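Local coordinates for effector protein B, substrate of the Dot/Icm secretion system (Legionella drancourtii, PDB 4JVS) that probably acts, through the GAP domain present here, as a GTPase-activating protein delivered by the Dot/Icm system to stimulate GTP hydrolysis by a small GTPase, at residues E252-P257 and R296-Q301; S242-A247 and D277-G282; N93-F98 and S119-H124. One frame throughout, in Å; residues are numbered along the deposited sequence.

Interaction 1 of 3, residues E252-P257 and R296-Q301; sequences EELNAP and RNKICQ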
# COMPACT_ATOMS: atom_id res chain seq x y z
N GLU A 252 15.44 4.91 9.56
CA GLU A 252 15.67 3.68 8.83
C GLU A 252 16.80 2.89 9.49
O GLU A 252 16.69 1.68 9.69
CB GLU A 252 16.00 3.98 7.37
CG GLU A 252 15.98 2.78 6.43
CD GLU A 252 14.63 2.10 6.37
OE1 GLU A 252 13.61 2.79 6.14
OE2 GLU A 252 14.60 0.86 6.57
N GLU A 253 17.87 3.60 9.85
CA GLU A 253 19.05 2.98 10.45
C GLU A 253 18.76 2.29 11.78
O GLU A 253 19.36 1.28 12.11
CB GLU A 253 20.17 4.03 10.60
CG GLU A 253 20.74 4.53 9.27
CD GLU A 253 21.32 3.40 8.43
OE1 GLU A 253 22.00 2.53 9.00
OE2 GLU A 253 21.10 3.37 7.20
N LEU A 254 17.80 2.82 12.54
CA LEU A 254 17.38 2.22 13.81
C LEU A 254 16.77 0.82 13.67
O LEU A 254 16.67 0.07 14.66
CB LEU A 254 16.42 3.16 14.54
CG LEU A 254 17.02 3.91 15.74
CD1 LEU A 254 18.50 4.13 15.54
CD2 LEU A 254 16.34 5.24 15.94
N ASN A 255 16.36 0.45 12.46
CA ASN A 255 15.92 -0.91 12.17
C ASN A 255 17.07 -1.94 12.25
O ASN A 255 16.83 -3.15 12.29
CB ASN A 255 15.28 -0.97 10.78
CG ASN A 255 14.01 -0.15 10.69
OD1 ASN A 255 13.28 -0.02 11.66
ND2 ASN A 255 13.75 0.40 9.51
N ALA A 256 18.30 -1.44 12.28
CA ALA A 256 19.48 -2.28 12.36
C ALA A 256 19.91 -2.48 13.82
O ALA A 256 19.82 -1.55 14.63
CB ALA A 256 20.63 -1.69 11.53
N PRO A 257 20.41 -3.69 14.15
CA PRO A 257 20.71 -4.07 15.53
C PRO A 257 21.95 -3.39 16.10
O PRO A 257 22.17 -3.42 17.31
CB PRO A 257 20.96 -5.58 15.42
CG PRO A 257 21.56 -5.73 14.04
CD PRO A 257 20.85 -4.72 13.18
N ARG A 296 12.54 8.18 17.98
CA ARG A 296 12.94 9.53 18.26
C ARG A 296 13.75 9.60 19.53
O ARG A 296 14.70 10.33 19.63
CB ARG A 296 11.70 10.39 18.35
CG ARG A 296 11.94 11.84 18.26
CD ARG A 296 10.66 12.58 18.38
NE ARG A 296 9.85 12.37 17.20
CZ ARG A 296 8.63 11.84 17.16
NH1 ARG A 296 8.01 11.43 18.27
NH2 ARG A 296 8.02 11.73 15.99
N ASN A 297 13.35 8.81 20.51
CA ASN A 297 14.10 8.72 21.77
C ASN A 297 15.52 8.17 21.61
O ASN A 297 16.46 8.75 22.15
CB ASN A 297 13.33 7.91 22.81
CG ASN A 297 12.11 8.65 23.33
OD1 ASN A 297 12.06 9.88 23.26
ND2 ASN A 297 11.13 7.92 23.85
N LYS A 298 15.65 7.06 20.88
CA LYS A 298 16.94 6.47 20.54
C LYS A 298 17.86 7.48 19.87
O LYS A 298 19.02 7.63 20.24
CB LYS A 298 16.74 5.28 19.60
CG LYS A 298 17.08 3.92 20.17
CD LYS A 298 18.54 3.54 19.95
CE LYS A 298 18.83 2.09 20.35
NZ LYS A 298 18.29 1.07 19.39
N ILE A 299 17.34 8.18 18.88
CA ILE A 299 18.11 9.16 18.12
C ILE A 299 18.67 10.26 19.01
O ILE A 299 19.82 10.65 18.88
CB ILE A 299 17.25 9.76 16.99
CG1 ILE A 299 17.02 8.71 15.89
CG2 ILE A 299 17.89 11.01 16.42
CD1 ILE A 299 15.97 9.11 14.88
N CYS A 300 17.84 10.76 19.93
CA CYS A 300 18.29 11.78 20.88
C CYS A 300 19.33 11.23 21.85
O CYS A 300 20.35 11.87 22.10
CB CYS A 300 17.11 12.39 21.64
SG CYS A 300 15.96 13.31 20.57
N GLN A 301 19.09 10.04 22.38
CA GLN A 301 20.04 9.42 23.30
C GLN A 301 21.36 9.08 22.60
O GLN A 301 22.38 8.86 23.26
CB GLN A 301 19.43 8.17 23.97
CG GLN A 301 18.21 8.44 24.89
CD GLN A 301 18.56 9.10 26.24
OE1 GLN A 301 19.64 9.66 26.42
NE2 GLN A 301 17.62 9.02 27.19
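L254 carries almost the whole of this contact, pushing one methyl branch into the side of helix 292-306. Its CD2 lies 3.5 Å from CG1 of I299 and also reaches CB of K298, at 3.7 Å. The leucine comes in at a slant to both side chains and settles over the root of K298, not over its ammonium end; the lysine chain bends at chi2 and chi4 beyond this point. I299 meets it with the longer branch: CG1 stands anti to the carbonyl carbon (chi1 -72°), which sends it to the leucine while CG2 turns to the other side. The apolar surroundings are I263 and W302, which touch L254, and L267, W273 and L280, which pack on I299.

The leucine is positioned by the turn that carries it. E253 to A256 form a type I beta turn, closed by A256 N to E253 O at 2.9 Å. N255 ND2 reaches back to OE2 of E252 at 3.1 Å. That hydrogen bond lies in the amide plane of the asparagine but meets the carboxylate from above, 70° out of its plane. The other end of the amide, OD1, accepts from K295 NZ, a second tie between the turn and helix 292-306. Farther out, OE1 of E252 is bound by Y116 and H124.

The arrangement is that of a turn following helix 243-253 and lodging one leucine against a neighbouring helix, within the C-terminal subdomain of the LepB GAP domain, whose regular structure is helical.

Interaction 2 of 3, residues S242-A247 and D277-G282; sequences SGDQLA and DDSLNG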
# COMPACT_ATOMS: atom_id res chain seq x y z
N SER A 242 17.93 17.50 2.90
CA SER A 242 17.01 18.22 3.76
C SER A 242 16.94 17.54 5.11
O SER A 242 17.46 16.44 5.28
CB SER A 242 15.61 18.24 3.15
OG SER A 242 14.94 17.01 3.40
N GLY A 243 16.28 18.18 6.06
CA GLY A 243 16.11 17.62 7.39
C GLY A 243 15.26 16.38 7.28
O GLY A 243 15.55 15.36 7.90
N ASP A 244 14.20 16.48 6.48
CA ASP A 244 13.32 15.35 6.26
C ASP A 244 14.04 14.13 5.67
O ASP A 244 13.81 13.00 6.10
CB ASP A 244 12.17 15.76 5.34
CG ASP A 244 11.06 16.49 6.07
OD1 ASP A 244 11.21 16.76 7.28
OD2 ASP A 244 10.04 16.81 5.41
N GLN A 245 14.91 14.37 4.69
CA GLN A 245 15.72 13.31 4.11
C GLN A 245 16.61 12.68 5.19
O GLN A 245 16.75 11.45 5.28
CB GLN A 245 16.57 13.85 2.95
CG GLN A 245 15.98 13.65 1.56
CD GLN A 245 16.75 14.40 0.46
OE1 GLN A 245 17.46 15.37 0.74
NE2 GLN A 245 16.59 13.97 -0.78
N LEU A 246 17.21 13.52 6.03
CA LEU A 246 18.15 13.06 7.04
C LEU A 246 17.45 12.23 8.12
O LEU A 246 17.95 11.18 8.53
CB LEU A 246 18.90 14.24 7.65
CG LEU A 246 19.96 14.97 6.81
CD1 LEU A 246 20.35 16.27 7.47
CD2 LEU A 246 21.18 14.11 6.61
N ALA A 247 16.30 12.72 8.57
CA ALA A 247 15.47 12.02 9.56
C ALA A 247 14.96 10.69 9.02
O ALA A 247 14.91 9.70 9.76
CB ALA A 247 14.29 12.90 9.96
N ASP A 277 17.03 17.52 13.96
CA ASP A 277 16.23 17.87 15.13
C ASP A 277 14.94 18.63 14.78
O ASP A 277 13.88 18.35 15.33
CB ASP A 277 17.05 18.68 16.13
CG ASP A 277 16.33 18.88 17.47
OD1 ASP A 277 16.38 20.02 18.01
OD2 ASP A 277 15.73 17.91 17.97
N ASP A 278 15.02 19.60 13.87
CA ASP A 278 13.82 20.38 13.60
C ASP A 278 12.86 19.67 12.64
O ASP A 278 11.71 20.10 12.45
CB ASP A 278 14.14 21.83 13.21
CG ASP A 278 14.89 21.94 11.90
OD1 ASP A 278 14.47 21.31 10.90
OD2 ASP A 278 15.90 22.66 11.87
N SER A 279 13.33 18.59 12.03
CA SER A 279 12.44 17.70 11.30
C SER A 279 11.77 16.71 12.25
O SER A 279 10.58 16.42 12.12
CB SER A 279 13.19 16.95 10.20
OG SER A 279 12.82 17.43 8.92
N LEU A 280 12.52 16.21 13.22
CA LEU A 280 11.96 15.37 14.27
C LEU A 280 10.87 16.12 15.02
O LEU A 280 9.88 15.53 15.46
CB LEU A 280 13.04 14.94 15.26
CG LEU A 280 13.98 13.82 14.83
CD1 LEU A 280 15.23 13.85 15.69
CD2 LEU A 280 13.29 12.49 14.98
N ASN A 281 11.06 17.43 15.17
CA ASN A 281 10.11 18.30 15.85
C ASN A 281 9.07 18.89 14.90
O ASN A 281 8.53 19.97 15.15
CB ASN A 281 10.85 19.43 16.58
CG ASN A 281 11.69 18.93 17.74
OD1 ASN A 281 12.88 19.23 17.83
ND2 ASN A 281 11.06 18.18 18.65
N GLY A 282 8.82 18.18 13.80
CA GLY A 282 7.84 18.59 12.82
C GLY A 282 6.58 17.77 12.97
O GLY A 282 6.28 17.28 14.06
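D244 and S279 supply the polar pairing between helices 243-253 and 271-280. S279 OG is placed to donate to D244 OD1, but the modelled 2.4 Å between them is too short to trust, so the bond's strength and exact geometry are doubtful at this resolution. D244 CG lies anti to its carbonyl carbon (chi1 -81°), and from there the carboxylate bends round to the serine. Its second oxygen, OD2, accepts from the backbone N of A106, in the short hairpin of strands 106-107 and 110-111.

Van der Waals packing is slight. Small residues, G243, A247 and S279, let the helices approach, the CA atoms of G243 and S279 being 5.4 Å apart. One turn on, CB of A247 rests 4.2 Å from CB of S279.

S242 OG accepts from Q245 N at 2.9 Å, and Q245 OE1 from S242 N at 3.1 Å, a capping box that starts helix 243-253.

The chemistry is thus a carboxylate held at OD2 by a backbone N-H and probably at OD1 by the serine hydroxyl. The D244 side chain is about 13 Å from the bound GDP, too far to touch it; the geometry is consistent with a structural join of two helices and the hairpin.

Interaction 3 of 3, residues N93-F98 and S119-H124; sequences NFFTAF and SVILRH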
# COMPACT_ATOMS: atom_id res chain seq x y z
N ASN A 93 20.07 3.36 -6.33
CA ASN A 93 19.33 2.23 -6.88
C ASN A 93 18.92 2.54 -8.30
O ASN A 93 19.10 3.66 -8.79
CB ASN A 93 18.09 1.91 -6.05
CG ASN A 93 17.22 3.13 -5.80
OD1 ASN A 93 16.60 3.67 -6.71
ND2 ASN A 93 17.17 3.56 -4.55
N PHE A 94 18.36 1.55 -8.98
CA PHE A 94 18.06 1.73 -10.38
C PHE A 94 16.73 2.43 -10.67
O PHE A 94 16.30 2.49 -11.82
CB PHE A 94 18.21 0.41 -11.16
CG PHE A 94 17.45 -0.76 -10.59
CD1 PHE A 94 16.09 -0.68 -10.32
CD2 PHE A 94 18.10 -1.98 -10.39
CE1 PHE A 94 15.39 -1.78 -9.81
CE2 PHE A 94 17.41 -3.09 -9.89
CZ PHE A 94 16.05 -2.99 -9.61
N PHE A 95 16.10 2.98 -9.62
CA PHE A 95 14.82 3.68 -9.78
C PHE A 95 14.99 5.15 -10.14
O PHE A 95 14.03 5.79 -10.56
CB PHE A 95 13.98 3.59 -8.51
CG PHE A 95 13.55 2.19 -8.15
CD1 PHE A 95 12.56 1.55 -8.87
CD2 PHE A 95 14.14 1.53 -7.10
CE1 PHE A 95 12.17 0.28 -8.55
CE2 PHE A 95 13.75 0.26 -6.76
CZ PHE A 95 12.76 -0.37 -7.49
N THR A 96 16.21 5.65 -9.96
CA THR A 96 16.55 7.06 -10.15
C THR A 96 16.06 7.66 -11.48
O THR A 96 15.59 8.80 -11.53
CB THR A 96 18.08 7.28 -9.95
OG1 THR A 96 18.36 7.39 -8.54
CG2 THR A 96 18.59 8.53 -10.67
N ALA A 97 16.13 6.86 -12.54
CA ALA A 97 15.65 7.26 -13.86
C ALA A 97 14.15 7.59 -13.90
O ALA A 97 13.67 8.25 -14.82
CB ALA A 97 15.97 6.18 -14.87
N PHE A 98 13.41 7.08 -12.94
CA PHE A 98 11.99 7.25 -12.90
C PHE A 98 11.55 8.21 -11.83
O PHE A 98 10.43 8.18 -11.43
CB PHE A 98 11.34 5.93 -12.61
CG PHE A 98 11.61 4.89 -13.63
CD1 PHE A 98 10.97 4.91 -14.82
CD2 PHE A 98 12.48 3.89 -13.40
CE1 PHE A 98 11.19 4.00 -15.74
CE2 PHE A 98 12.69 2.98 -14.33
CZ PHE A 98 12.04 3.04 -15.50
N SER A 119 16.63 -4.14 -2.34
CA SER A 119 16.02 -5.11 -1.45
C SER A 119 15.29 -4.49 -0.24
O SER A 119 14.38 -5.09 0.32
CB SER A 119 17.06 -6.12 -0.96
OG SER A 119 17.30 -7.12 -1.93
N VAL A 120 15.72 -3.30 0.16
CA VAL A 120 15.02 -2.60 1.23
C VAL A 120 13.68 -2.03 0.72
O VAL A 120 12.64 -2.17 1.36
CB VAL A 120 15.89 -1.49 1.81
CG1 VAL A 120 15.27 -0.96 3.07
CG2 VAL A 120 17.28 -2.02 2.09
N ILE A 121 13.74 -1.39 -0.44
CA ILE A 121 12.55 -0.94 -1.13
C ILE A 121 11.58 -2.11 -1.30
O ILE A 121 10.41 -2.02 -0.89
CB ILE A 121 12.92 -0.31 -2.49
CG1 ILE A 121 13.84 0.90 -2.27
CG2 ILE A 121 11.67 0.10 -3.26
CD1 ILE A 121 14.59 1.38 -3.50
N LEU A 122 12.08 -3.21 -1.87
CA LEU A 122 11.27 -4.42 -2.04
C LEU A 122 10.60 -4.88 -0.75
O LEU A 122 9.39 -5.13 -0.73
CB LEU A 122 12.12 -5.56 -2.58
CG LEU A 122 11.34 -6.85 -2.84
CD1 LEU A 122 10.31 -6.59 -3.94
CD2 LEU A 122 12.28 -8.01 -3.19
N ARG A 123 11.33 -4.93 0.33
CA ARG A 123 10.76 -5.23 1.61
C ARG A 123 9.76 -4.23 2.06
O ARG A 123 8.81 -4.56 2.70
CB ARG A 123 11.85 -5.26 2.64
CG ARG A 123 12.59 -6.51 2.74
CD ARG A 123 13.70 -6.26 3.67
NE ARG A 123 14.61 -7.37 3.85
CZ ARG A 123 15.87 -7.37 3.46
NH1 ARG A 123 16.64 -8.40 3.70
NH2 ARG A 123 16.39 -6.34 2.85
N HIS A 124 9.99 -2.97 1.78
CA HIS A 124 9.10 -1.92 2.23
C HIS A 124 7.74 -1.97 1.57
O HIS A 124 6.71 -1.78 2.22
CB HIS A 124 9.73 -0.55 2.00
CG HIS A 124 10.56 -0.07 3.15
ND1 HIS A 124 10.39 -0.53 4.43
CD2 HIS A 124 11.59 0.81 3.20
CE1 HIS A 124 11.28 0.04 5.23
NE2 HIS A 124 12.01 0.87 4.50
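N93 and F95 both meet the same methyl group, CD1 of I121, and the chain between them is folded to make this possible. First comes N93, whose CG sits between the backbone N and the carbonyl carbon (chi1 51°), a rotation that puts OD1 near F95 N and ND2 beside the isoleucine. Its side chain crosses I121 at about a right angle, with ND2 3.5 Å from I121 CD1, a van der Waals contact only. The polar needs of the buried amide are met elsewhere. ND2 donates to Y116 O and is hydrogen-bonded to Y141 OH, while OD1 accepts from F95 N at 3.0 Å, in the carbonyl plane on a lone pair, which makes an Asx turn. These bonds fix the rotation of the amide and leave its ND2 end facing the isoleucine.

F94 follows and makes no contact with 119-124: its ring stacks with Y148, its backbone N is bound by E118, and its CE1 lies 3.8 Å above the plane of the F95 ring, offset toward the rim. F95 turns toward helix 118-124. Its CE2 touches I121 CD1 at 3.5 Å, approached obliquely, the two side chains sliding past each other in opposite directions. W157 meets the F95 ring edge-to-face, and it packs on I121 as well.

A type I beta turn runs from N93 to T96, and beyond it F98 N bonds to F95 O at 2.8 Å. An Asx turn within a beta turn thus presents an asparagine and a phenylalanine to one helix residue, part of the aromatic core of the LepB GAP N-terminal subdomain.

In the fold
Along the chain, interaction 3 comes first and closes before the other two begin; it lies in the N-terminal subdomain. Interactions 1 and 2 lie in the C-terminal subdomain with alternating segments, and both use helix 243-253. Helix 271-280 packs on its start, while helix 292-306 meets L254 in the turn that follows it. The centres of interactions 1 and 2 are 14 Å apart, and L280 touches R296 and I299. Interaction 3 is centred 22 Å from each of the others. It touches interaction 1 through E252 with V120 and H124, but stays about 10 Å from interaction 2 at the nearest atoms. Helix 243-253 therefore serves both the packing of helices in the C-terminal subdomain and the join between subdomains.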